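Local coordinates for protein Poly(Beta-D-mannuronate) lyase (Pseudopedobacter saltans, PDB 7O79) that belongs to the polysaccharide lyases of family 6 and probably cleaves poly(beta-D-mannuronate), the mannuronate-rich form of alginate, at residues Gly231-Ser236 / Gly257-Gly262; Gln263-Val268 / Gly318-Asn323; Ile281-Glu286 / Gly336-Gly341; Tyr312-Asp317 / Leu351-Thr356. One frame throughout, in Å; residues are numbered along the deposited sequence.

Contact 1 (Gly231-Ser236 / Gly257-Gly262); sequences GIVGRS and GIRLAG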
loop_
_atom_site.group_PDB
_atom_site.type_symbol
_atom_site.label_atom_id
_atom_site.label_comp_id
_atom_site.label_asym_id
_atom_site.label_seq_id
_atom_site.Cartn_x
_atom_site.Cartn_y
_atom_site.Cartn_z
ATOM N N GLY A 231 -2.840 0.134 -9.578
ATOM C CA GLY A 231 -3.131 -1.176 -9.031
ATOM C C GLY A 231 -2.450 -1.388 -7.692
ATOM O O GLY A 231 -1.722 -0.520 -7.195
ATOM N N ILE A 232 -2.701 -2.559 -7.116
ATOM C CA ILE A 232 -2.052 -2.987 -5.880
ATOM C C ILE A 232 -0.796 -3.743 -6.284
ATOM O O ILE A 232 -0.881 -4.737 -7.016
ATOM C CB ILE A 232 -2.977 -3.881 -5.037
ATOM C CG1 ILE A 232 -4.199 -3.099 -4.545
ATOM C CG2 ILE A 232 -2.206 -4.447 -3.829
ATOM C CD1 ILE A 232 -5.255 -3.979 -3.854
ATOM N N VAL A 233 0.370 -3.263 -5.856
ATOM C CA VAL A 233 1.624 -3.706 -6.462
ATOM C C VAL A 233 2.599 -4.180 -5.385
ATOM O O VAL A 233 2.928 -3.430 -4.455
ATOM C CB VAL A 233 2.256 -2.598 -7.324
ATOM C CG1 VAL A 233 3.600 -3.039 -7.870
ATOM C CG2 VAL A 233 1.331 -2.234 -8.471
ATOM N N GLY A 234 3.046 -5.431 -5.506
ATOM C CA GLY A 234 4.288 -5.866 -4.887
ATOM C C GLY A 234 5.469 -5.503 -5.779
ATOM O O GLY A 234 5.805 -6.236 -6.708
ATOM N N ARG A 235 6.077 -4.342 -5.550
ATOM C CA ARG A 235 7.169 -3.881 -6.415
ATOM C C ARG A 235 8.493 -4.566 -6.087
ATOM O O ARG A 235 9.241 -4.949 -6.996
ATOM C CB ARG A 235 7.328 -2.366 -6.288
ATOM C CG ARG A 235 8.549 -1.796 -7.014
ATOM C CD ARG A 235 8.528 -2.051 -8.524
ATOM N NE ARG A 235 9.718 -1.501 -9.161
ATOM C CZ ARG A 235 10.898 -2.115 -9.234
ATOM N NH1 ARG A 235 11.049 -3.360 -8.763
ATOM N NH2 ARG A 235 11.926 -1.493 -9.820
ATOM N N SER A 236 8.809 -4.678 -4.801
ATOM C CA SER A 236 10.030 -5.313 -4.323
ATOM C C SER A 236 9.666 -6.221 -3.162
ATOM O O SER A 236 8.556 -6.153 -2.617
ATOM C CB SER A 236 11.080 -4.275 -3.890
ATOM O OG SER A 236 11.656 -3.685 -5.033
ATOM N N GLY A 257 -5.584 -4.325 -11.723
ATOM C CA GLY A 257 -5.760 -5.166 -10.563
ATOM C C GLY A 257 -4.548 -5.299 -9.664
ATOM O O GLY A 257 -4.198 -4.383 -8.903
ATOM N N ILE A 258 -3.917 -6.464 -9.732
ATOM C CA ILE A 258 -2.821 -6.836 -8.849
ATOM C C ILE A 258 -1.580 -7.119 -9.688
ATOM O O ILE A 258 -1.666 -7.737 -10.756
ATOM C CB ILE A 258 -3.228 -8.045 -7.973
ATOM C CG1 ILE A 258 -4.416 -7.656 -7.083
ATOM C CG2 ILE A 258 -2.074 -8.551 -7.138
ATOM C CD1 ILE A 258 -5.238 -8.836 -6.551
ATOM N N ARG A 259 -0.429 -6.644 -9.211
ATOM C CA ARG A 259 0.839 -6.835 -9.906
ATOM C C ARG A 259 1.940 -7.197 -8.916
ATOM O O ARG A 259 2.096 -6.532 -7.886
ATOM C CB ARG A 259 1.222 -5.585 -10.685
ATOM C CG ARG A 259 2.679 -5.536 -11.051
ATOM C CD ARG A 259 2.925 -4.633 -12.239
ATOM N NE ARG A 259 2.985 -3.209 -11.918
ATOM C CZ ARG A 259 4.078 -2.549 -11.528
ATOM N NH1 ARG A 259 5.227 -3.192 -11.325
ATOM N NH2 ARG A 259 4.019 -1.235 -11.321
ATOM N N LEU A 260 2.704 -8.255 -9.225
ATOM C CA LEU A 260 3.722 -8.751 -8.306
ATOM C C LEU A 260 5.064 -8.927 -9.000
ATOM O O LEU A 260 5.128 -9.403 -10.141
ATOM C CB LEU A 260 3.363 -10.121 -7.692
ATOM C CG LEU A 260 2.423 -10.250 -6.492
ATOM C CD1 LEU A 260 2.999 -9.512 -5.271
ATOM C CD2 LEU A 260 1.031 -9.807 -6.825
ATOM N N ALA A 261 6.133 -8.598 -8.274
ATOM C CA ALA A 261 7.453 -9.199 -8.468
ATOM C C ALA A 261 7.821 -9.971 -7.204
ATOM O O ALA A 261 7.371 -9.628 -6.105
ATOM C CB ALA A 261 8.521 -8.136 -8.756
ATOM N N GLY A 262 8.636 -11.019 -7.349
ATOM C CA GLY A 262 9.200 -11.690 -6.191
ATOM C C GLY A 262 8.554 -13.040 -5.907
ATOM O O GLY A 262 7.634 -13.494 -6.593
HETATM O O HOH W 1 5.948 -5.628 -9.768
HETATM O O HOH W 2 6.580 -7.701 -3.630
#

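Contact 2 (Gln263-Val268 / Gly318-Asn323); sequences QGHHVV and GLYVNN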
loop_
_atom_site.group_PDB
_atom_site.type_symbol
_atom_site.label_atom_id
_atom_site.label_comp_id
_atom_site.label_asym_id
_atom_site.label_seq_id
_atom_site.Cartn_x
_atom_site.Cartn_y
_atom_site.Cartn_z
ATOM N N GLN A 263 9.064 -13.684 -4.857
ATOM C CA GLN A 263 8.774 -15.090 -4.641
ATOM C C GLN A 263 7.924 -15.301 -3.393
ATOM O O GLN A 263 7.948 -14.501 -2.453
ATOM C CB GLN A 263 10.066 -15.911 -4.547
ATOM C CG GLN A 263 10.913 -15.628 -3.318
ATOM C CD GLN A 263 12.203 -16.463 -3.298
ATOM O OE1 GLN A 263 13.148 -16.185 -4.046
ATOM N NE2 GLN A 263 12.237 -17.486 -2.447
ATOM N N GLY A 264 7.156 -16.390 -3.418
ATOM C CA GLY A 264 6.456 -16.859 -2.243
ATOM C C GLY A 264 5.185 -16.127 -1.902
ATOM O O GLY A 264 4.680 -16.304 -0.785
ATOM N N HIS A 265 4.657 -15.307 -2.811
ATOM C CA HIS A 265 3.451 -14.536 -2.529
ATOM C C HIS A 265 2.224 -15.431 -2.452
ATOM O O HIS A 265 2.182 -16.514 -3.043
ATOM C CB HIS A 265 3.237 -13.467 -3.604
ATOM C CG HIS A 265 4.385 -12.522 -3.738
ATOM N ND1 HIS A 265 4.966 -11.902 -2.653
ATOM C CD2 HIS A 265 5.110 -12.145 -4.821
ATOM C CE1 HIS A 265 5.961 -11.136 -3.071
ATOM N NE2 HIS A 265 6.071 -11.271 -4.380
ATOM N N HIS A 266 1.226 -14.962 -1.695
ATOM C CA HIS A 266 -0.092 -15.587 -1.575
ATOM C C HIS A 266 -1.098 -14.561 -2.055
ATOM O O HIS A 266 -1.285 -13.523 -1.409
ATOM C CB HIS A 266 -0.399 -15.999 -0.129
ATOM C CG HIS A 266 0.376 -17.187 0.342
ATOM N ND1 HIS A 266 0.235 -17.707 1.610
ATOM C CD2 HIS A 266 1.303 -17.957 -0.280
ATOM C CE1 HIS A 266 1.042 -18.746 1.748
ATOM N NE2 HIS A 266 1.693 -18.926 0.614
ATOM N N VAL A 267 -1.719 -14.821 -3.193
ATOM C CA VAL A 267 -2.658 -13.886 -3.794
ATOM C C VAL A 267 -3.944 -14.675 -3.986
ATOM O O VAL A 267 -4.077 -15.421 -4.956
ATOM C CB VAL A 267 -2.139 -13.298 -5.114
ATOM C CG1 VAL A 267 -3.202 -12.473 -5.788
ATOM C CG2 VAL A 267 -0.922 -12.436 -4.848
ATOM N N VAL A 268 -4.875 -14.546 -3.038
ATOM C CA VAL A 268 -6.017 -15.457 -2.910
ATOM C C VAL A 268 -7.278 -14.672 -2.581
ATOM O O VAL A 268 -7.236 -13.694 -1.828
ATOM C CB VAL A 268 -5.767 -16.531 -1.826
ATOM C CG1 VAL A 268 -6.848 -17.604 -1.884
ATOM C CG2 VAL A 268 -4.378 -17.167 -2.009
ATOM N N GLY A 318 4.890 -18.925 -5.919
ATOM C CA GLY A 318 3.769 -18.205 -5.351
ATOM C C GLY A 318 2.453 -18.966 -5.480
ATOM O O GLY A 318 2.342 -19.936 -6.226
ATOM N N LEU A 319 1.451 -18.501 -4.729
ATOM C CA LEU A 319 0.105 -19.070 -4.763
ATOM C C LEU A 319 -0.845 -18.010 -5.306
ATOM O O LEU A 319 -1.062 -16.978 -4.663
ATOM C CB LEU A 319 -0.329 -19.521 -3.367
ATOM C CG LEU A 319 -1.548 -20.441 -3.286
ATOM C CD1 LEU A 319 -1.207 -21.861 -3.766
ATOM C CD2 LEU A 319 -2.096 -20.463 -1.859
ATOM N N TYR A 320 -1.425 -18.264 -6.479
ATOM C CA TYR A 320 -2.307 -17.316 -7.162
ATOM C C TYR A 320 -3.626 -18.037 -7.450
ATOM O O TYR A 320 -3.844 -18.462 -8.580
ATOM C CB TYR A 320 -1.631 -16.786 -8.457
ATOM C CG TYR A 320 -0.320 -16.076 -8.161
ATOM C CD1 TYR A 320 -0.308 -14.750 -7.744
ATOM C CD2 TYR A 320 0.895 -16.747 -8.252
ATOM C CE1 TYR A 320 0.900 -14.096 -7.451
ATOM C CE2 TYR A 320 2.112 -16.097 -7.954
ATOM C CZ TYR A 320 2.094 -14.779 -7.545
ATOM O OH TYR A 320 3.283 -14.132 -7.258
ATOM N N VAL A 321 -4.494 -18.163 -6.427
ATOM C CA VAL A 321 -5.593 -19.130 -6.438
ATOM C C VAL A 321 -6.896 -18.464 -6.020
ATOM O O VAL A 321 -6.907 -17.518 -5.223
ATOM C CB VAL A 321 -5.285 -20.344 -5.507
ATOM C CG1 VAL A 321 -6.395 -21.369 -5.551
ATOM C CG2 VAL A 321 -4.019 -21.031 -5.953
ATOM N N ASN A 322 -8.009 -18.968 -6.569
ATOM C CA ASN A 322 -9.349 -18.576 -6.124
ATOM C C ASN A 322 -9.575 -17.076 -6.194
ATOM O O ASN A 322 -10.163 -16.483 -5.285
ATOM C CB ASN A 322 -9.627 -19.071 -4.710
ATOM C CG ASN A 322 -9.778 -20.564 -4.653
ATOM O OD1 ASN A 322 -9.003 -21.251 -3.999
ATOM N ND2 ASN A 322 -10.794 -21.078 -5.344
ATOM N N ASN A 323 -9.090 -16.454 -7.264
ATOM C CA ASN A 323 -9.376 -15.053 -7.534
ATOM C C ASN A 323 -10.393 -14.944 -8.661
ATOM O O ASN A 323 -10.609 -15.883 -9.428
ATOM C CB ASN A 323 -8.099 -14.289 -7.907
ATOM C CG ASN A 323 -7.024 -14.355 -6.818
ATOM O OD1 ASN A 323 -7.118 -13.663 -5.798
ATOM N ND2 ASN A 323 -5.991 -15.179 -7.037
HETATM O O HOH W 3 5.552 -15.335 -6.097
#

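Contact 3 (Ile281-Glu286 / Gly336-Gly341); sequences ILICGE and GGSYNG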
loop_
_atom_site.group_PDB
_atom_site.type_symbol
_atom_site.label_atom_id
_atom_site.label_comp_id
_atom_site.label_asym_id
_atom_site.label_seq_id
_atom_site.Cartn_x
_atom_site.Cartn_y
_atom_site.Cartn_z
ATOM N N ILE A 281 -0.838 -9.299 -12.814
ATOM C CA ILE A 281 0.406 -9.236 -13.573
ATOM C C ILE A 281 1.502 -9.887 -12.752
ATOM O O ILE A 281 1.794 -9.442 -11.638
ATOM C CB ILE A 281 0.796 -7.801 -13.932
ATOM C CG1 ILE A 281 -0.244 -7.169 -14.870
ATOM C CG2 ILE A 281 2.216 -7.767 -14.538
ATOM C CD1 ILE A 281 -0.146 -5.625 -14.931
ATOM N N LEU A 282 2.107 -10.935 -13.303
ATOM C CA LEU A 282 3.313 -11.540 -12.752
ATOM C C LEU A 282 4.466 -11.042 -13.613
ATOM O O LEU A 282 4.591 -11.450 -14.773
ATOM C CB LEU A 282 3.216 -13.060 -12.798
ATOM C CG LEU A 282 1.990 -13.643 -12.094
ATOM C CD1 LEU A 282 2.180 -15.131 -11.930
ATOM C CD2 LEU A 282 1.719 -12.964 -10.766
ATOM N N ILE A 283 5.295 -10.141 -13.069
ATOM C CA ILE A 283 6.274 -9.446 -13.906
ATOM C C ILE A 283 7.535 -10.294 -14.047
ATOM O O ILE A 283 7.844 -11.145 -13.204
ATOM C CB ILE A 283 6.582 -8.041 -13.338
ATOM C CG1 ILE A 283 7.079 -7.100 -14.453
ATOM C CG2 ILE A 283 7.570 -8.130 -12.196
ATOM C CD1 ILE A 283 7.033 -5.620 -14.109
ATOM N N CYS A 284 8.270 -10.083 -15.136
ATOM C CA CYS A 284 9.497 -10.838 -15.349
ATOM C C CYS A 284 10.606 -10.320 -14.437
ATOM O O CYS A 284 10.744 -9.113 -14.216
ATOM C CB CYS A 284 9.944 -10.748 -16.810
ATOM S SG CYS A 284 8.820 -11.487 -18.013
ATOM N N GLY A 285 11.384 -11.232 -13.900
ATOM C CA GLY A 285 12.472 -10.848 -13.029
ATOM C C GLY A 285 13.741 -10.591 -13.813
ATOM O O GLY A 285 13.855 -10.938 -14.993
ATOM N N GLU A 286 14.714 -10.002 -13.128
ATOM C CA GLU A 286 16.003 -9.701 -13.731
ATOM C C GLU A 286 17.062 -10.727 -13.351
ATOM O O GLU A 286 17.265 -11.013 -12.167
ATOM C CB GLU A 286 16.486 -8.306 -13.342
ATOM C CG GLU A 286 17.705 -7.956 -14.172
ATOM C CD GLU A 286 18.205 -6.558 -13.965
ATOM O OE1 GLU A 286 18.347 -6.111 -12.803
ATOM O OE2 GLU A 286 18.486 -5.921 -14.992
ATOM N N GLY A 336 4.210 -13.040 -17.048
ATOM C CA GLY A 336 5.397 -12.567 -17.726
ATOM C C GLY A 336 5.281 -11.155 -18.270
ATOM O O GLY A 336 5.686 -10.897 -19.402
ATOM N N GLY A 337 4.740 -10.229 -17.480
ATOM C CA GLY A 337 4.692 -8.847 -17.911
ATOM C C GLY A 337 6.086 -8.260 -18.056
ATOM O O GLY A 337 7.040 -8.718 -17.430
ATOM N N SER A 338 6.196 -7.238 -18.914
ATOM C CA SER A 338 7.430 -6.454 -19.112
ATOM C C SER A 338 8.648 -7.336 -19.376
ATOM O O SER A 338 9.690 -7.233 -18.719
ATOM C CB SER A 338 7.684 -5.524 -17.936
ATOM O OG SER A 338 6.523 -4.769 -17.671
ATOM N N TYR A 339 8.507 -8.203 -20.370
ATOM C CA TYR A 339 9.596 -9.062 -20.801
ATOM C C TYR A 339 10.535 -8.294 -21.720
ATOM O O TYR A 339 10.092 -7.562 -22.613
ATOM C CB TYR A 339 9.034 -10.278 -21.529
ATOM C CG TYR A 339 10.048 -11.325 -21.981
ATOM C CD1 TYR A 339 10.726 -12.114 -21.058
ATOM C CD2 TYR A 339 10.286 -11.548 -23.340
ATOM C CE1 TYR A 339 11.630 -13.103 -21.476
ATOM C CE2 TYR A 339 11.186 -12.514 -23.770
ATOM C CZ TYR A 339 11.852 -13.301 -22.837
ATOM O OH TYR A 339 12.746 -14.267 -23.260
ATOM N N ASN A 340 11.839 -8.455 -21.491
ATOM C CA ASN A 340 12.868 -7.918 -22.379
ATOM C C ASN A 340 13.601 -9.109 -22.979
ATOM O O ASN A 340 14.471 -9.695 -22.329
ATOM C CB ASN A 340 13.828 -6.993 -21.644
ATOM C CG ASN A 340 14.978 -6.544 -22.526
ATOM O OD1 ASN A 340 14.897 -6.623 -23.760
ATOM N ND2 ASN A 340 16.051 -6.068 -21.907
ATOM N N GLY A 341 13.243 -9.472 -24.209
ATOM C CA GLY A 341 13.936 -10.538 -24.893
ATOM C C GLY A 341 15.265 -10.155 -25.518
ATOM O O GLY A 341 15.916 -11.007 -26.127
HETATM O O HOH W 4 10.219 -7.032 -15.830
#

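Contact 4 (Tyr312-Asp317 / Leu351-Thr356); sequences YGHVKD and LPENNT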
loop_
_atom_site.group_PDB
_atom_site.type_symbol
_atom_site.label_atom_id
_atom_site.label_comp_id
_atom_site.label_asym_id
_atom_site.label_seq_id
_atom_site.Cartn_x
_atom_site.Cartn_y
_atom_site.Cartn_z
ATOM N N TYR A 312 13.898 -6.294 -10.823
ATOM C CA TYR A 312 12.648 -6.946 -10.411
ATOM C C TYR A 312 12.955 -8.370 -9.952
ATOM O O TYR A 312 13.703 -9.085 -10.621
ATOM C CB TYR A 312 11.613 -6.971 -11.562
ATOM C CG TYR A 312 11.067 -5.594 -11.896
ATOM C CD1 TYR A 312 11.760 -4.747 -12.759
ATOM C CD2 TYR A 312 9.881 -5.129 -11.326
ATOM C CE1 TYR A 312 11.298 -3.476 -13.047
ATOM C CE2 TYR A 312 9.394 -3.860 -11.626
ATOM C CZ TYR A 312 10.119 -3.039 -12.490
ATOM O OH TYR A 312 9.671 -1.777 -12.812
ATOM N N GLY A 313 12.390 -8.780 -8.818
ATOM C CA GLY A 313 12.561 -10.159 -8.367
ATOM C C GLY A 313 11.802 -11.163 -9.227
ATOM O O GLY A 313 10.653 -10.947 -9.617
ATOM N N HIS A 314 12.464 -12.281 -9.521
ATOM C CA HIS A 314 11.849 -13.395 -10.233
ATOM C C HIS A 314 10.578 -13.836 -9.504
ATOM O O HIS A 314 10.584 -13.998 -8.283
ATOM C CB HIS A 314 12.867 -14.543 -10.289
ATOM C CG HIS A 314 12.552 -15.614 -11.286
ATOM N ND1 HIS A 314 13.349 -16.728 -11.446
ATOM C CD2 HIS A 314 11.550 -15.735 -12.193
ATOM C CE1 HIS A 314 12.852 -17.489 -12.405
ATOM N NE2 HIS A 314 11.757 -16.912 -12.870
ATOM N N VAL A 315 9.474 -13.986 -10.236
ATOM C CA VAL A 315 8.210 -14.418 -9.631
ATOM C C VAL A 315 8.189 -15.944 -9.634
ATOM O O VAL A 315 7.937 -16.591 -10.662
ATOM C CB VAL A 315 6.983 -13.839 -10.343
ATOM C CG1 VAL A 315 5.702 -14.306 -9.639
ATOM C CG2 VAL A 315 7.008 -12.310 -10.348
ATOM N N LYS A 316 8.429 -16.532 -8.476
ATOM C CA LYS A 316 8.390 -17.978 -8.370
ATOM C C LYS A 316 7.748 -18.392 -7.059
ATOM O O LYS A 316 7.635 -17.607 -6.114
ATOM C CB LYS A 316 9.793 -18.583 -8.499
ATOM C CG LYS A 316 10.771 -18.093 -7.457
ATOM C CD LYS A 316 12.204 -18.461 -7.855
ATOM C CE LYS A 316 13.127 -18.417 -6.654
ATOM N NZ LYS A 316 14.518 -18.846 -6.992
ATOM N N ASP A 317 7.276 -19.635 -7.037
ATOM C CA ASP A 317 6.914 -20.320 -5.808
ATOM C C ASP A 317 5.689 -19.682 -5.155
ATOM O O ASP A 317 5.486 -19.821 -3.948
ATOM C CB ASP A 317 8.076 -20.280 -4.809
ATOM C CG ASP A 317 9.310 -21.003 -5.318
ATOM O OD1 ASP A 317 9.199 -21.922 -6.156
ATOM O OD2 ASP A 317 10.406 -20.696 -4.798
ATOM N N LEU A 351 11.163 -15.437 -16.764
ATOM C CA LEU A 351 9.743 -15.728 -16.803
ATOM C C LEU A 351 9.296 -16.339 -15.472
ATOM O O LEU A 351 10.046 -17.094 -14.850
ATOM C CB LEU A 351 9.453 -16.696 -17.943
ATOM C CG LEU A 351 9.754 -16.123 -19.326
ATOM C CD1 LEU A 351 9.503 -17.164 -20.393
ATOM C CD2 LEU A 351 8.881 -14.882 -19.560
ATOM N N PRO A 352 8.071 -16.048 -15.027
ATOM C CA PRO A 352 7.587 -16.649 -13.778
ATOM C C PRO A 352 7.634 -18.169 -13.869
ATOM O O PRO A 352 7.427 -18.745 -14.939
ATOM C CB PRO A 352 6.152 -16.119 -13.657
ATOM C CG PRO A 352 6.160 -14.832 -14.507
ATOM C CD PRO A 352 7.043 -15.199 -15.660
ATOM N N GLU A 353 7.970 -18.815 -12.747
ATOM C CA GLU A 353 8.185 -20.255 -12.741
ATOM C C GLU A 353 7.745 -20.827 -11.403
ATOM O O GLU A 353 7.802 -20.155 -10.373
ATOM C CB GLU A 353 9.654 -20.625 -12.997
ATOM C CG GLU A 353 10.578 -20.208 -11.849
ATOM C CD GLU A 353 12.022 -20.688 -11.974
ATOM O OE1 GLU A 353 12.403 -21.276 -13.013
ATOM O OE2 GLU A 353 12.790 -20.449 -11.013
ATOM N N ASN A 354 7.291 -22.075 -11.434
ATOM C CA ASN A 354 6.895 -22.810 -10.231
ATOM C C ASN A 354 5.841 -22.078 -9.403
ATOM O O ASN A 354 5.844 -22.172 -8.174
ATOM C CB ASN A 354 8.106 -23.137 -9.353
ATOM C CG ASN A 354 7.841 -24.308 -8.424
ATOM O OD1 ASN A 354 7.219 -25.271 -8.823
ATOM N ND2 ASN A 354 8.303 -24.221 -7.190
ATOM N N ASN A 355 4.936 -21.341 -10.049
ATOM C CA ASN A 355 3.802 -20.747 -9.353
ATOM C C ASN A 355 2.544 -21.580 -9.570
ATOM O O ASN A 355 2.335 -22.150 -10.640
ATOM C CB ASN A 355 3.534 -19.324 -9.834
ATOM C CG ASN A 355 4.758 -18.426 -9.695
ATOM O OD1 ASN A 355 5.148 -18.035 -8.585
ATOM N ND2 ASN A 355 5.384 -18.131 -10.820
ATOM N N THR A 356 1.674 -21.578 -8.574
ATOM C CA THR A 356 0.368 -22.224 -8.669
ATOM C C THR A 356 -0.688 -21.179 -9.040
ATOM O O THR A 356 -1.013 -20.301 -8.238
ATOM C CB THR A 356 0.053 -22.928 -7.357
ATOM O OG1 THR A 356 1.042 -23.952 -7.147
ATOM C CG2 THR A 356 -1.349 -23.569 -7.394
#

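Contact 1 (Gly231-Ser236 / Gly257-Gly262)
V233 and R259 meet because both send a first branch anti to the backbone N: V233 CG1 at chi1 176°, R259 CG at 161°. The arginine chain then bends at chi3, 81°, folding its guanidinium back over the valine. V233 CG1 sits over the centre of that flat group, 3.7 Å from R259 CZ, so a branched aliphatic residue gives one face of the charged group a greasy seat. Its nitrogens find polar partners: NE bonds to the hydroxyl of Y256, and NH2 makes a long, weak ion pair with E209. A water that donates to G234 O also takes a weak bond from R259 NH1.

The two strands are successive rungs of a parallel beta-helix, the fold of family 6 lyases. They run parallel, their axes 4.6 Å apart, and alternating bonds stitch them: R259 N reaches I232 O at 2.9 Å, and G234 N reaches R259 O at 2.8 Å. On the other face I232, I258 and L260 turn inward and pack on I242, an apolar line suited to the coil interior. L260 CD1 comes within 3.9 Å of G234 CA. A beta-carbon on G234 would collide with this methyl, so glycine suits the site. Past the paired strands, A261 CB lies 3.7 Å from R235 O.

Contact 2 (Gln263-Val268 / Gly318-Asn323)
Y320 and H265 lie side by side and point the same way, the phenol oxygen arriving in the plane of the imidazole at its edge, with Y320 OH 3.6 Å from H265 CD2. The imidazole is held by both nitrogens, NE2 bonding to A261 O and ND1 to N240 N, so it offers the phenol a carbon edge, while Y320 OH donates to a water at 2.8 Å. V267 crosses the tyrosine obliquely: its CB lies 3.5 Å from Y320 CD1, and CG2 lies nearest CE1 of the same ring. A beta-branched residue fits here, its second methyl CG1 turning instead toward N323.

These residues belong to adjacent coils of the beta-helix, H266 pairing in parallel with L319. V267 N bonds to L319 O at 2.7 Å. At the turn that follows, N323 stands at about a right angle to V267 and gives ND2 to V267 O at 2.8 Å, from 45° out of the carbonyl plane; V321 N reaches the same oxygen from the opposite face at 3.1 Å. N323 OD1 accepts from N270 ND2, consistent with the asparagine ladders known in parallel beta-helices. A leucine in place of N323 would probably leave N270 without its acceptor and V267 O with one bond fewer. On the outward face, V268 CG2 touches L319 CD2 at 4.0 Å, and H266 CD2 approaches L319 CB.

Contact 3 (Ile281-Glu286 / Gly336-Gly341)
C284 reaches across to G336-Y339 with every atom of its short side chain. CB lies 3.6 Å from G337 O and also faces S338 O. From there SG, placed beside the backbone N by a chi1 of -64°, comes to 3.5 Å from G336 O and ends at Y339, where it lies 3.6 Å from CD1. The sulfur meets the phenol ring at its edge, 79° off the ring normal, a Cys sulfur-aromatic contact. Cysteine is compact enough to enter this bend and polarisable enough to lie between carbonyl oxygens and an aromatic edge. The ring is held at its far end, where Y339 OH bonds to S377 N.

The backbones fix the register. L282 O accepts twice, from G336 N at 2.8 Å in the carbonyl plane and from G337 N at 3.0 Å well above it; C284 N returns a bond to G337 O at 2.9 Å. Both glycines are apt: G336 turns the corner at backbone angles that would jam a beta-carbon, and one on G337 would strike I281 CG2. I283 CD1 extends to S338 OG at 3.7 Å. A water donates to both C284 O and S338 O, bridging the chains as they part. Within the beta-helix, strand 280-283 lies between strands 255-260 and 333-337, so this contact joins one rung to the next just where both chains leave the paired strands for loops.

Contact 4 (Tyr312-Asp317 / Leu351-Thr356)
H314 swings its ring across to L351 with CG anti to the backbone N (chi1 -164°), and NE2 donates to L351 O at 2.6 Å. The oxygen lies near the ring plane, although the donor stands 42° above the plane of the carbonyl. The E353 side chain crosses the histidine at about a right angle, its OE2 3.3 Å from H314 CE1. E353 takes the less common first torsion that sets CG between the backbone N and the carbonyl carbon; K316 does the same, and the two chains run side by side, pointing the same way. Their charged ends stay apart, K316 NZ and E353 OE2 at 4.7 Å, and E353 OE1 instead bonds to K388 N. Replacing H314 by alanine is likely to leave L351 O without this donor and to open a gap beside the E353 carboxylate.

V315 O is gripped twice: E353 N approaches nearly straight along the C=O bond at 3.0 Å, while N355 ND2 comes from well above the carbonyl plane, also at 3.0 Å. N355 OD1 accepts from G318 N, so one asparagine side chain grips the facing chain at two points, V315 O and G318 N. Further on, N354 ND2 donates to D317 OD1 at 2.7 Å, carboxylate and amide planes almost perpendicular; both residues adopt positive phi, which Asp and Asn tolerate well.

V315 and P352 make a small apolar patch, but polar side chains do most of the joining between these two loops, which share a single backbone bridge. The nearby lysine would be expected to stabilise the ionised form of E353.

Contacts 1 and 3 hold neighbouring rungs of one face of the beta-helix: strand 255-260 of contact 1 lies beside strand 280-283 of contact 3, and I281 bonds to I258 and L260. Both are buried and mainly backbone-bonded, with glycines where space is short. Contacts 2 and 4 are only partly buried; contact 2 pairs strands on another face, contact 4 the loops leading into that face. Segment 312-317 runs directly into 318-323, and T356 O probably accepts from Y320 N. In contact 2 an asparagine side chain adds to the strand bonds; in contact 4 histidine and asparagine side chains carry much of the bonding. Y320 packs on L282 and V315, tying contact 2 to contacts 3 and 4.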